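Local coordinates for kojibiose phosphorylase (Gut metagenome, PDB 6W0P), which belongs to the glycoside phosphorylases of glycosyl hydrolase family 65, with a helical catalytic domain between a beta-rich N-terminal domain and a small C-terminal one, at residues A[295-300]-A[313-318]. Residues are numbered along the deposited sequence; the frame is centred on the assembly and turned at random.
Sequences HFYQKS and GIRYCL
Arg-315, whose CG packs on Tyr-297, is gripped at its guanidinium group: NH2 forms a salt bridge with Asp-301, the residue that follows 295-300, and NH1 donates to the carbonyl oxygen of Pro-13. With its head tied down in this way, Arg-315 meets Tyr-297 through its aliphatic stem. CG lies 3.8 Å from CE2 of the Tyr-297 ring, approaching obliquely, and the guanidinium plane stands 77° from that ring, so the two flat groups do not stack. The chain leaves with CG anti to the backbone N (chi1 -162°) and then bends at chi3, which leaves the CG methylene against the tyrosine while the charged end turns off toward the Asp-301 carboxylate and the Pro-13 carbonyl. Tyr-297 OH hydrogen-bonds to the carbonyl oxygen of Leu-119; the Arg-315 carbonyl oxygen is 4.0 Å from it. Beside this pair, Leu-318 points toward 295-300: its CD1 sits 3.3 Å from the carbonyl oxygen of Ser-300, and its CB lies 4.5 Å from Tyr-297 CE2. The segment axes stay 12.0 Å apart at an angle of 121°, so side chains bridge the gap between helices 282-300 and 308-324; 313-318 lies within the family 65 central catalytic region. The contact is thus made mainly by carbon atoms, with one methyl against a backbone carbonyl, while the Tyr-297 hydroxyl and the Arg-315 guanidinium are held by partners outside the two segments.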
# COMPACT_ATOMS: atom_id res chain seq x y z
N HIS A 295 -25.87 41.06 4.10
CA HIS A 295 -25.03 41.39 2.92
C HIS A 295 -24.89 40.14 2.04
O HIS A 295 -25.17 40.25 0.83
CB HIS A 295 -23.70 41.98 3.38
CG HIS A 295 -22.71 42.16 2.28
ND1 HIS A 295 -22.69 43.29 1.48
CD2 HIS A 295 -21.73 41.34 1.84
CE1 HIS A 295 -21.71 43.17 0.60
NE2 HIS A 295 -21.12 41.98 0.79
N PHE A 296 -24.51 38.98 2.61
CA PHE A 296 -24.25 37.74 1.83
C PHE A 296 -25.57 37.20 1.28
O PHE A 296 -25.51 36.68 0.15
CB PHE A 296 -23.37 36.73 2.59
CG PHE A 296 -21.91 37.13 2.55
CD1 PHE A 296 -21.32 37.79 3.63
CD2 PHE A 296 -21.15 36.95 1.40
CE1 PHE A 296 -20.00 38.21 3.57
CE2 PHE A 296 -19.83 37.37 1.34
CZ PHE A 296 -19.26 38.01 2.42
N TYR A 297 -26.71 37.37 1.98
CA TYR A 297 -28.01 36.85 1.48
C TYR A 297 -28.51 37.77 0.35
O TYR A 297 -29.11 37.24 -0.61
CB TYR A 297 -29.01 36.59 2.62
CG TYR A 297 -28.72 35.35 3.44
CD1 TYR A 297 -28.50 35.44 4.80
CD2 TYR A 297 -28.62 34.08 2.87
CE1 TYR A 297 -28.21 34.32 5.57
CE2 TYR A 297 -28.35 32.95 3.62
CZ TYR A 297 -28.15 33.07 4.98
OH TYR A 297 -27.87 31.99 5.75
N GLN A 298 -28.21 39.08 0.41
CA GLN A 298 -28.56 40.07 -0.65
C GLN A 298 -27.80 39.71 -1.94
O GLN A 298 -28.34 40.01 -3.04
CB GLN A 298 -28.20 41.51 -0.25
CG GLN A 298 -29.19 42.15 0.71
CD GLN A 298 -30.62 42.12 0.21
OE1 GLN A 298 -30.89 42.34 -0.97
NE2 GLN A 298 -31.54 41.84 1.13
N LYS A 299 -26.62 39.10 -1.81
CA LYS A 299 -25.73 38.76 -2.93
C LYS A 299 -26.10 37.39 -3.50
O LYS A 299 -25.97 37.22 -4.74
CB LYS A 299 -24.27 38.93 -2.52
CG LYS A 299 -23.80 40.39 -2.51
CD LYS A 299 -22.31 40.61 -2.52
CE LYS A 299 -21.60 39.81 -1.44
NZ LYS A 299 -20.11 39.97 -1.44
N SER A 300 -26.57 36.44 -2.69
CA SER A 300 -26.56 35.02 -3.10
C SER A 300 -27.79 34.21 -2.67
O SER A 300 -27.84 33.02 -3.09
CB SER A 300 -25.28 34.37 -2.64
OG SER A 300 -24.14 35.14 -3.03
N GLY A 313 -33.02 23.53 3.09
CA GLY A 313 -31.75 22.91 2.67
C GLY A 313 -30.86 23.91 1.97
O GLY A 313 -29.69 24.13 2.44
N ILE A 314 -31.35 24.52 0.88
CA ILE A 314 -30.46 25.42 0.09
C ILE A 314 -29.94 26.56 0.99
O ILE A 314 -28.77 26.96 0.83
CB ILE A 314 -31.13 25.97 -1.18
CG1 ILE A 314 -30.08 26.62 -2.08
CG2 ILE A 314 -32.28 26.93 -0.89
CD1 ILE A 314 -28.90 25.74 -2.35
N ARG A 315 -30.77 27.10 1.88
CA ARG A 315 -30.34 28.25 2.70
C ARG A 315 -29.34 27.73 3.75
O ARG A 315 -28.34 28.42 4.01
CB ARG A 315 -31.56 28.98 3.27
CG ARG A 315 -31.17 30.38 3.73
CD ARG A 315 -32.38 31.18 4.14
NE ARG A 315 -33.01 31.82 3.01
CZ ARG A 315 -34.28 31.70 2.65
NH1 ARG A 315 -35.11 30.90 3.32
NH2 ARG A 315 -34.71 32.38 1.60
N TYR A 316 -29.54 26.51 4.23
CA TYR A 316 -28.56 25.88 5.13
C TYR A 316 -27.22 25.79 4.38
O TYR A 316 -26.17 26.16 4.97
CB TYR A 316 -29.06 24.53 5.66
CG TYR A 316 -28.03 23.83 6.50
CD1 TYR A 316 -27.78 24.22 7.81
CD2 TYR A 316 -27.25 22.82 5.98
CE1 TYR A 316 -26.81 23.61 8.57
CE2 TYR A 316 -26.30 22.17 6.74
CZ TYR A 316 -26.06 22.58 8.04
OH TYR A 316 -25.08 21.96 8.75
N CYS A 317 -27.24 25.26 3.15
CA CYS A 317 -26.03 25.08 2.29
C CYS A 317 -25.33 26.43 2.07
O CYS A 317 -24.11 26.51 2.28
CB CYS A 317 -26.37 24.44 0.95
SG CYS A 317 -26.89 22.71 1.08
N LEU A 318 -26.06 27.47 1.68
CA LEU A 318 -25.47 28.82 1.51
C LEU A 318 -24.84 29.28 2.85
O LEU A 318 -23.72 29.84 2.83
CB LEU A 318 -26.52 29.81 0.99
CG LEU A 318 -27.13 29.45 -0.36
CD1 LEU A 318 -27.96 30.59 -0.91
CD2 LEU A 318 -26.06 29.05 -1.37